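Local coordinates for tail fiber protein (Acinetobacter phage AM24, PDB 5W5P) that probably recognises and degrades the capsular polysaccharide of its Acinetobacter baumannii host, acting as a trimeric tailspike, at residues I262-S276 with V284-L298. Residues are numbered along the deposited sequence; the frame is centred on the assembly and turned at random.
Sequences IEENHLALCNRIIDS and VSRNFCESCYGGVYL
Ile262 sits over Val284, Leu267 over Cys289 and Ile274 over Val296 in two successive coils of a right-handed parallel beta-helix, the fold familiar from phage tailspikes. The parallel register supports this reading: the axes of the short strands 266-268 and 288-290 approach to 4.6 Å and are 12° from parallel. Glu290 N donates to Leu267 O at 2.8 Å.

Inside the coil the side chains interlock: Leu267 lays its CD1 against Cys289 SG (3.7 Å), while Cys292 SG fills the angle between Leu267 CB and Cys270 CB. Ile274 CD1 reaches across to Val284 CG2 from the facing wall, and its other branch, CG2, meets Leu298 CD2 at 3.8 Å. The chain turns a corner at Ile273, whose CG1 and CD1 rest on Gly295 CA (CG1 at 3.7 Å). Trp316 of the following coil packs on Ile273, Cys289 and Cys292.

The outward faces are more polar. Near the threefold axis, where Arg286 approaches its copies in both neighbouring subunits, Glu263 and Arg286 run alongside each other. Glu263 is extended with CG anti to its backbone N (chi1 -166°), which carries OE1 into a salt bridge with Arg286 NE at 2.8 Å, met on the anti side of the carboxylate. Phe288 turns an edge toward the face of His266 in an offset edge-to-face pair, planes 61° apart; His266 NE2 is hydrogen-bonded to Glu203 of the second subunit.

On another outer face, Arg272 folds over Tyr297. A bend at chi2 lets the guanidinium stack flat on the ring, Arg272 NH2 is tied back to Asn271 O, and the 3.7 Å from Arg272 CZ to the Tyr297 ring centroid makes it a cation-pi contact, while Tyr297 OH bonds Asp345 OD2.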
ATOM      1  N   ILE A 262      -9.426  -7.909   7.003  1.00 35.25           N
ATOM      2  CA  ILE A 262      -9.681  -9.144   6.273  1.00 35.65           C
ATOM      3  C   ILE A 262      -8.632  -9.237   5.174  1.00 39.86           C
ATOM      4  O   ILE A 262      -8.714  -8.525   4.164  1.00 41.00           O
ATOM      5  CB  ILE A 262     -11.104  -9.176   5.701  1.00 33.34           C
ATOM      6  CG1 ILE A 262     -12.122  -9.008   6.826  1.00 35.96           C
ATOM      7  CG2 ILE A 262     -11.345 -10.455   4.920  1.00 34.31           C
ATOM      8  CD1 ILE A 262     -13.559  -9.010   6.366  1.00 40.43           C
ATOM      9  N   GLU A 263      -7.641 -10.111   5.364  1.00 40.03           N
ATOM     10  CA  GLU A 263      -6.444 -10.110   4.537  1.00 39.55           C
ATOM     11  C   GLU A 263      -5.957 -11.534   4.300  1.00 42.30           C
ATOM     12  O   GLU A 263      -5.965 -12.358   5.215  1.00 42.75           O
ATOM     13  CB  GLU A 263      -5.333  -9.276   5.198  1.00 41.85           C
ATOM     14  CG  GLU A 263      -4.163  -8.936   4.288  1.00 50.26           C
ATOM     15  CD  GLU A 263      -3.133  -8.037   4.959  1.00 54.32           C
ATOM     16  OE1 GLU A 263      -2.249  -7.510   4.250  1.00 56.00           O
ATOM     17  OE2 GLU A 263      -3.200  -7.868   6.194  1.00 55.41           O
ATOM     18  N   GLU A 264      -5.538 -11.812   3.061  1.00 41.85           N
ATOM     19  CA  GLU A 264      -4.884 -13.074   2.692  1.00 42.58           C
ATOM     20  C   GLU A 264      -5.785 -14.289   2.937  1.00 41.77           C
ATOM     21  O   GLU A 264      -5.366 -15.301   3.504  1.00 41.29           O
ATOM     22  CB  GLU A 264      -3.543 -13.227   3.414  1.00 49.07           C
ATOM     23  CG  GLU A 264      -2.381 -12.531   2.702  1.00 61.65           C
ATOM     24  CD  GLU A 264      -1.550 -11.655   3.631  1.00 68.22           C
ATOM     25  OE1 GLU A 264      -1.316 -12.069   4.791  1.00 71.07           O
ATOM     26  OE2 GLU A 264      -1.137 -10.551   3.200  1.00 67.73           O
ATOM     27  N   ASN A 265      -7.028 -14.195   2.474  1.00 41.61           N
ATOM     28  CA  ASN A 265      -7.995 -15.281   2.564  1.00 39.64           C
ATOM     29  C   ASN A 265      -8.338 -15.792   1.171  1.00 40.17           C
ATOM     30  O   ASN A 265      -7.964 -15.203   0.154  1.00 45.01           O
ATOM     31  CB  ASN A 265      -9.278 -14.840   3.278  1.00 34.25           C
ATOM     32  CG  ASN A 265      -9.045 -14.486   4.728  1.00 37.99           C
ATOM     33  OD1 ASN A 265      -8.725 -15.351   5.550  1.00 44.09           O
ATOM     34  ND2 ASN A 265      -9.207 -13.208   5.056  1.00 36.04           N
ATOM     35  N   HIS A 266      -9.073 -16.900   1.140  1.00 36.40           N
ATOM     36  CA  HIS A 266      -9.567 -17.503  -0.094  1.00 34.70           C
ATOM     37  C   HIS A 266     -11.096 -17.498  -0.023  1.00 35.14           C
ATOM     38  O   HIS A 266     -11.702 -18.373   0.600  1.00 37.24           O
ATOM     39  CB  HIS A 266      -9.010 -18.919  -0.271  1.00 42.11           C
ATOM     40  CG  HIS A 266      -7.514 -18.999  -0.200  1.00 40.67           C
ATOM     41  ND1 HIS A 266      -6.723 -19.152  -1.319  1.00 42.04           N
ATOM     42  CD2 HIS A 266      -6.668 -18.960   0.856  1.00 40.57           C
ATOM     43  CE1 HIS A 266      -5.453 -19.198  -0.957  1.00 40.70           C
ATOM     44  NE2 HIS A 266      -5.393 -19.083   0.358  1.00 40.14           N
ATOM     45  N   LEU A 267     -11.719 -16.504  -0.654  1.00 35.41           N
ATOM     46  CA  LEU A 267     -13.168 -16.349  -0.643  1.00 34.85           C
ATOM     47  C   LEU A 267     -13.756 -16.862  -1.948  1.00 39.72           C
ATOM     48  O   LEU A 267     -13.263 -16.545  -3.033  1.00 46.06           O
ATOM     49  CB  LEU A 267     -13.575 -14.886  -0.446  1.00 34.46           C
ATOM     50  CG  LEU A 267     -12.841 -14.068   0.619  1.00 41.82           C
ATOM     51  CD1 LEU A 267     -13.461 -12.696   0.751  1.00 42.48           C
ATOM     52  CD2 LEU A 267     -12.859 -14.786   1.957  1.00 46.86           C
ATOM     53  N   ALA A 268     -14.818 -17.651  -1.841  1.00 39.62           N
ATOM     54  CA  ALA A 268     -15.474 -18.181  -3.026  1.00 39.88           C
ATOM     55  C   ALA A 268     -16.964 -18.309  -2.760  1.00 40.38           C
ATOM     56  O   ALA A 268     -17.368 -18.870  -1.734  1.00 41.07           O
ATOM     57  CB  ALA A 268     -14.880 -19.535  -3.425  1.00 42.82           C
ATOM     58  N   LEU A 269     -17.767 -17.773  -3.681  1.00 41.65           N
ATOM     59  CA  LEU A 269     -19.222 -17.930  -3.664  1.00 38.66           C
ATOM     60  C   LEU A 269     -19.845 -17.365  -2.392  1.00 38.66           C
ATOM     61  O   LEU A 269     -20.905 -17.817  -1.958  1.00 39.42           O
ATOM     62  CB  LEU A 269     -19.616 -19.395  -3.851  1.00 39.71           C
ATOM     63  CG  LEU A 269     -19.146 -19.991  -5.180  1.00 45.13           C
ATOM     64  CD1 LEU A 269     -19.238 -21.512  -5.173  1.00 41.34           C
ATOM     65  CD2 LEU A 269     -19.960 -19.399  -6.312  1.00 46.09           C
ATOM     66  N   CYS A 270     -19.199 -16.373  -1.788  1.00 37.29           N
ATOM     67  CA  CYS A 270     -19.740 -15.704  -0.613  1.00 43.60           C
ATOM     68  C   CYS A 270     -20.695 -14.596  -1.040  1.00 46.33           C
ATOM     69  O   CYS A 270     -20.469 -13.922  -2.049  1.00 49.19           O
ATOM     70  CB  CYS A 270     -18.614 -15.131   0.250  1.00 41.92           C
ATOM     71  SG  CYS A 270     -17.377 -16.350   0.782  1.00 42.27           S
ATOM     72  N   ASN A 271     -21.776 -14.421  -0.276  1.00 48.11           N
ATOM     73  CA  ASN A 271     -22.765 -13.401  -0.618  1.00 47.10           C
ATOM     74  C   ASN A 271     -22.252 -12.004  -0.297  1.00 43.40           C
ATOM     75  O   ASN A 271     -22.503 -11.058  -1.052  1.00 42.83           O
ATOM     76  CB  ASN A 271     -24.080 -13.659   0.121  1.00 51.01           C
ATOM     77  CG  ASN A 271     -24.812 -14.877  -0.396  1.00 63.28           C
ATOM     78  OD1 ASN A 271     -24.752 -15.197  -1.585  1.00 68.65           O
ATOM     79  ND2 ASN A 271     -25.512 -15.568   0.498  1.00 68.90           N
ATOM     80  N   ARG A 272     -21.564 -11.852   0.834  1.00 40.05           N
ATOM     81  CA  ARG A 272     -20.964 -10.588   1.234  1.00 42.32           C
ATOM     82  C   ARG A 272     -19.676 -10.877   1.985  1.00 44.66           C
ATOM     83  O   ARG A 272     -19.541 -11.917   2.636  1.00 49.82           O
ATOM     84  CB  ARG A 272     -21.887  -9.750   2.135  1.00 41.27           C
ATOM     85  CG  ARG A 272     -23.233  -9.395   1.536  1.00 42.33           C
ATOM     86  CD  ARG A 272     -23.152  -8.162   0.664  1.00 46.47           C
ATOM     87  NE  ARG A 272     -24.486  -7.691   0.291  1.00 50.74           N
ATOM     88  CZ  ARG A 272     -25.120  -8.052  -0.820  1.00 46.45           C
ATOM     89  NH1 ARG A 272     -26.332  -7.579  -1.074  1.00 45.19           N
ATOM     90  NH2 ARG A 272     -24.539  -8.884  -1.678  1.00 44.59           N
ATOM     91  N   ILE A 273     -18.726  -9.950   1.882  1.00 40.39           N
ATOM     92  CA  ILE A 273     -17.569  -9.985   2.768  1.00 35.92           C
ATOM     93  C   ILE A 273     -17.910  -9.323   4.095  1.00 38.60           C
ATOM     94  O   ILE A 273     -17.750  -9.919   5.167  1.00 43.48           O
ATOM     95  CB  ILE A 273     -16.355  -9.316   2.099  1.00 34.63           C
ATOM     96  CG1 ILE A 273     -16.017 -10.007   0.777  1.00 35.37           C
ATOM     97  CG2 ILE A 273     -15.160  -9.349   3.026  1.00 36.08           C
ATOM     98  CD1 ILE A 273     -14.871  -9.343   0.022  1.00 34.60           C
ATOM     99  N   ILE A 274     -18.399  -8.087   4.039  1.00 37.55           N
ATOM    100  CA  ILE A 274     -18.878  -7.356   5.204  1.00 37.03           C
ATOM    101  C   ILE A 274     -20.300  -6.898   4.912  1.00 37.60           C
ATOM    102  O   ILE A 274     -20.574  -6.356   3.837  1.00 36.86           O
ATOM    103  CB  ILE A 274     -17.978  -6.151   5.542  1.00 35.63           C
ATOM    104  CG1 ILE A 274     -16.566  -6.623   5.896  1.00 33.51           C
ATOM    105  CG2 ILE A 274     -18.577  -5.338   6.680  1.00 34.81           C
ATOM    106  CD1 ILE A 274     -15.645  -5.501   6.338  1.00 34.14           C
ATOM    107  N   ASP A 275     -21.203  -7.127   5.861  1.00 38.94           N
ATOM    108  CA  ASP A 275     -22.616  -6.791   5.707  1.00 41.04           C
ATOM    109  C   ASP A 275     -23.030  -5.906   6.880  1.00 42.02           C
ATOM    110  O   ASP A 275     -23.322  -6.412   7.968  1.00 42.94           O
ATOM    111  CB  ASP A 275     -23.463  -8.058   5.633  1.00 42.39           C
ATOM    112  CG  ASP A 275     -24.923  -7.769   5.371  1.00 45.38           C
ATOM    113  OD1 ASP A 275     -25.775  -8.588   5.779  1.00 47.75           O
ATOM    114  OD2 ASP A 275     -25.217  -6.727   4.752  1.00 46.76           O
ATOM    115  N   SER A 276     -23.055  -4.593   6.665  1.00 39.38           N
ATOM    116  CA  SER A 276     -23.452  -3.657   7.712  1.00 38.12           C
ATOM    117  C   SER A 276     -23.837  -2.326   7.059  1.00 41.21           C
ATOM    118  O   SER A 276     -24.081  -2.263   5.849  1.00 45.37           O
ATOM    119  CB  SER A 276     -22.327  -3.510   8.749  1.00 35.81           C
ATOM    120  OG  SER A 276     -22.779  -2.776   9.870  1.00 41.69           O
ATOM    121  N   VAL A 284      -9.719  -4.521   3.813  1.00 39.15           N
ATOM    122  CA  VAL A 284     -10.011  -5.733   3.058  1.00 37.96           C
ATOM    123  C   VAL A 284      -9.031  -5.810   1.895  1.00 40.11           C
ATOM    124  O   VAL A 284      -9.299  -5.283   0.810  1.00 42.06           O
ATOM    125  CB  VAL A 284     -11.475  -5.758   2.572  1.00 37.25           C
ATOM    126  CG1 VAL A 284     -11.747  -7.027   1.790  1.00 34.28           C
ATOM    127  CG2 VAL A 284     -12.449  -5.628   3.749  1.00 33.45           C
ATOM    128  N   SER A 285      -7.888  -6.467   2.110  1.00 40.19           N
ATOM    129  CA  SER A 285      -6.778  -6.419   1.169  1.00 38.89           C
ATOM    130  C   SER A 285      -6.216  -7.809   0.894  1.00 43.60           C
ATOM    131  O   SER A 285      -6.176  -8.670   1.778  1.00 44.39           O
ATOM    132  CB  SER A 285      -5.653  -5.518   1.692  1.00 36.81           C
ATOM    133  OG  SER A 285      -6.094  -4.183   1.853  1.00 41.13           O
ATOM    134  N   ARG A 286      -5.774  -8.008  -0.355  1.00 41.94           N
ATOM    135  CA  ARG A 286      -4.984  -9.172  -0.762  1.00 37.76           C
ATOM    136  C   ARG A 286      -5.727 -10.486  -0.494  1.00 37.12           C
ATOM    137  O   ARG A 286      -5.168 -11.450   0.028  1.00 32.90           O
ATOM    138  CB  ARG A 286      -3.608  -9.163  -0.080  1.00 32.88           C
ATOM    139  CG  ARG A 286      -2.697  -8.016  -0.527  1.00 33.07           C
ATOM    140  CD  ARG A 286      -1.579  -7.739   0.477  1.00 35.77           C
ATOM    141  NE  ARG A 286      -2.011  -6.875   1.576  1.00 37.31           N
ATOM    142  CZ  ARG A 286      -1.976  -5.543   1.548  1.00 40.29           C
ATOM    143  NH1 ARG A 286      -1.528  -4.909   0.476  1.00 45.46           N
ATOM    144  NH2 ARG A 286      -2.390  -4.840   2.594  1.00 32.49           N
ATOM    145  N   ASN A 287      -6.998 -10.527  -0.880  1.00 33.97           N
ATOM    146  CA  ASN A 287      -7.802 -11.737  -0.791  1.00 34.36           C
ATOM    147  C   ASN A 287      -8.098 -12.271  -2.186  1.00 39.47           C
ATOM    148  O   ASN A 287      -8.386 -11.502  -3.104  1.00 50.18           O
ATOM    149  CB  ASN A 287      -9.125 -11.487  -0.056  1.00 35.97           C
ATOM    150  CG  ASN A 287      -8.936 -10.890   1.320  1.00 41.08           C
ATOM    151  OD1 ASN A 287      -8.957  -9.667   1.491  1.00 47.84           O
ATOM    152  ND2 ASN A 287      -8.784 -11.750   2.315  1.00 34.26           N
ATOM    153  N   PHE A 288      -8.040 -13.592  -2.336  1.00 36.92           N
ATOM    154  CA  PHE A 288      -8.406 -14.264  -3.583  1.00 39.61           C
ATOM    155  C   PHE A 288      -9.911 -14.531  -3.559  1.00 42.26           C
ATOM    156  O   PHE A 288     -10.368 -15.504  -2.956  1.00 46.92           O
ATOM    157  CB  PHE A 288      -7.623 -15.565  -3.738  1.00 42.15           C
ATOM    158  CG  PHE A 288      -6.132 -15.380  -3.852  1.00 38.95           C
ATOM    159  CD1 PHE A 288      -5.606 -14.317  -4.574  1.00 39.33           C
ATOM    160  CD2 PHE A 288      -5.256 -16.272  -3.241  1.00 37.78           C
ATOM    161  CE1 PHE A 288      -4.237 -14.147  -4.690  1.00 35.08           C
ATOM    162  CE2 PHE A 288      -3.883 -16.108  -3.353  1.00 35.47           C
ATOM    163  CZ  PHE A 288      -3.374 -15.042  -4.081  1.00 40.54           C
ATOM    164  N   CYS A 289     -10.695 -13.679  -4.216  1.00 42.91           N
ATOM    165  CA  CYS A 289     -12.151 -13.806  -4.210  1.00 43.18           C
ATOM    166  C   CYS A 289     -12.639 -14.276  -5.574  1.00 41.28           C
ATOM    167  O   CYS A 289     -12.470 -13.571  -6.574  1.00 43.49           O
ATOM    168  CB  CYS A 289     -12.827 -12.489  -3.836  1.00 34.22           C
ATOM    169  SG  CYS A 289     -12.042 -11.599  -2.489  1.00 34.06           S
ATOM    170  N   GLU A 290     -13.270 -15.448  -5.601  1.00 37.58           N
ATOM    171  CA  GLU A 290     -13.703 -16.093  -6.834  1.00 37.45           C
ATOM    172  C   GLU A 290     -15.211 -16.294  -6.790  1.00 41.04           C
ATOM    173  O   GLU A 290     -15.719 -17.011  -5.923  1.00 46.32           O
ATOM    174  CB  GLU A 290     -12.986 -17.432  -7.029  1.00 37.59           C
ATOM    175  CG  GLU A 290     -11.467 -17.346  -6.929  1.00 41.30           C
ATOM    176  CD  GLU A 290     -10.807 -17.016  -8.262  1.00 46.06           C
ATOM    177  OE1 GLU A 290     -11.511 -16.541  -9.183  1.00 47.05           O
ATOM    178  OE2 GLU A 290      -9.584 -17.238  -8.392  1.00 47.61           O
ATOM    179  N   SER A 291     -15.919 -15.656  -7.722  1.00 40.61           N
ATOM    180  CA  SER A 291     -17.361 -15.838  -7.882  1.00 41.39           C
ATOM    181  C   SER A 291     -18.120 -15.453  -6.612  1.00 38.09           C
ATOM    182  O   SER A 291     -19.071 -16.124  -6.212  1.00 38.68           O
ATOM    183  CB  SER A 291     -17.689 -17.274  -8.293  1.00 39.61           C
ATOM    184  OG  SER A 291     -17.007 -17.629  -9.483  1.00 42.33           O
ATOM    185  N   CYS A 292     -17.697 -14.369  -5.969  1.00 37.15           N
ATOM    186  CA  CYS A 292     -18.413 -13.825  -4.823  1.00 39.18           C
ATOM    187  C   CYS A 292     -19.488 -12.852  -5.297  1.00 43.10           C
ATOM    188  O   CYS A 292     -19.252 -12.030  -6.180  1.00 44.84           O
ATOM    189  CB  CYS A 292     -17.452 -13.119  -3.871  1.00 35.81           C
ATOM    190  SG  CYS A 292     -16.378 -14.236  -2.958  1.00 39.59           S
ATOM    191  N   TYR A 293     -20.668 -12.943  -4.697  1.00 43.86           N
ATOM    192  CA  TYR A 293     -21.806 -12.150  -5.143  1.00 44.04           C
ATOM    193  C   TYR A 293     -21.831 -10.748  -4.545  1.00 42.69           C
ATOM    194  O   TYR A 293     -22.684  -9.940  -4.935  1.00 40.98           O
ATOM    195  CB  TYR A 293     -23.103 -12.904  -4.823  1.00 39.00           C
ATOM    196  CG  TYR A 293     -23.106 -14.282  -5.431  1.00 39.80           C
ATOM    197  CD1 TYR A 293     -23.220 -14.448  -6.807  1.00 40.50           C
ATOM    198  CD2 TYR A 293     -22.958 -15.416  -4.639  1.00 41.83           C
ATOM    199  CE1 TYR A 293     -23.207 -15.706  -7.383  1.00 44.29           C
ATOM    200  CE2 TYR A 293     -22.945 -16.687  -5.202  1.00 45.84           C
ATOM    201  CZ  TYR A 293     -23.068 -16.828  -6.577  1.00 46.67           C
ATOM    202  OH  TYR A 293     -23.055 -18.084  -7.151  1.00 44.69           O
ATOM    203  N   GLY A 294     -20.917 -10.434  -3.629  1.00 40.14           N
ATOM    204  CA  GLY A 294     -20.865  -9.117  -3.026  1.00 37.44           C
ATOM    205  C   GLY A 294     -19.670  -8.961  -2.110  1.00 41.89           C
ATOM    206  O   GLY A 294     -19.236  -9.930  -1.477  1.00 44.86           O
ATOM    207  N   GLY A 295     -19.123  -7.750  -2.035  1.00 40.72           N
ATOM    208  CA  GLY A 295     -17.970  -7.501  -1.191  1.00 37.94           C
ATOM    209  C   GLY A 295     -18.280  -6.706   0.059  1.00 38.68           C
ATOM    210  O   GLY A 295     -19.053  -7.153   0.910  1.00 35.99           O
ATOM    211  N   VAL A 296     -17.689  -5.519   0.177  1.00 42.73           N
ATOM    212  CA  VAL A 296     -17.826  -4.688   1.369  1.00 40.00           C
ATOM    213  C   VAL A 296     -19.059  -3.810   1.205  1.00 40.83           C
ATOM    214  O   VAL A 296     -19.046  -2.848   0.437  1.00 43.46           O
ATOM    215  CB  VAL A 296     -16.576  -3.835   1.607  1.00 38.10           C
ATOM    216  CG1 VAL A 296     -16.677  -3.122   2.945  1.00 38.39           C
ATOM    217  CG2 VAL A 296     -15.330  -4.698   1.542  1.00 37.60           C
ATOM    218  N   TYR A 297     -20.122  -4.134   1.931  1.00 38.67           N
ATOM    219  CA  TYR A 297     -21.341  -3.334   1.940  1.00 36.40           C
ATOM    220  C   TYR A 297     -21.389  -2.563   3.255  1.00 40.74           C
ATOM    221  O   TYR A 297     -21.567  -3.157   4.327  1.00 44.34           O
ATOM    222  CB  TYR A 297     -22.577  -4.213   1.777  1.00 35.43           C
ATOM    223  CG  TYR A 297     -22.946  -4.550   0.347  1.00 38.03           C
ATOM    224  CD1 TYR A 297     -22.024  -5.138  -0.516  1.00 39.26           C
ATOM    225  CD2 TYR A 297     -24.227  -4.299  -0.136  1.00 36.61           C
ATOM    226  CE1 TYR A 297     -22.369  -5.463  -1.824  1.00 37.47           C
ATOM    227  CE2 TYR A 297     -24.580  -4.619  -1.435  1.00 38.46           C
ATOM    228  CZ  TYR A 297     -23.648  -5.199  -2.274  1.00 39.29           C
ATOM    229  OH  TYR A 297     -24.007  -5.518  -3.565  1.00 41.14           O
ATOM    230  N   LEU A 298     -21.206  -1.236   3.173  1.00 38.74           N
ATOM    231  CA  LEU A 298     -21.330  -0.328   4.311  1.00 40.83           C
ATOM    232  C   LEU A 298     -22.022   0.934   3.792  1.00 42.18           C
ATOM    233  O   LEU A 298     -21.429   2.004   3.685  1.00 39.80           O
ATOM    234  CB  LEU A 298     -19.969  -0.009   4.939  1.00 40.21           C
ATOM    235  CG  LEU A 298     -19.130  -1.165   5.492  1.00 38.60           C
ATOM    236  CD1 LEU A 298     -17.678  -0.733   5.696  1.00 37.00           C
ATOM    237  CD2 LEU A 298     -19.726  -1.702   6.790  1.00 34.42           C
TER
HETATM  238  O   HOH W   1      -5.065 -14.739  -0.348  1.00 33.30           O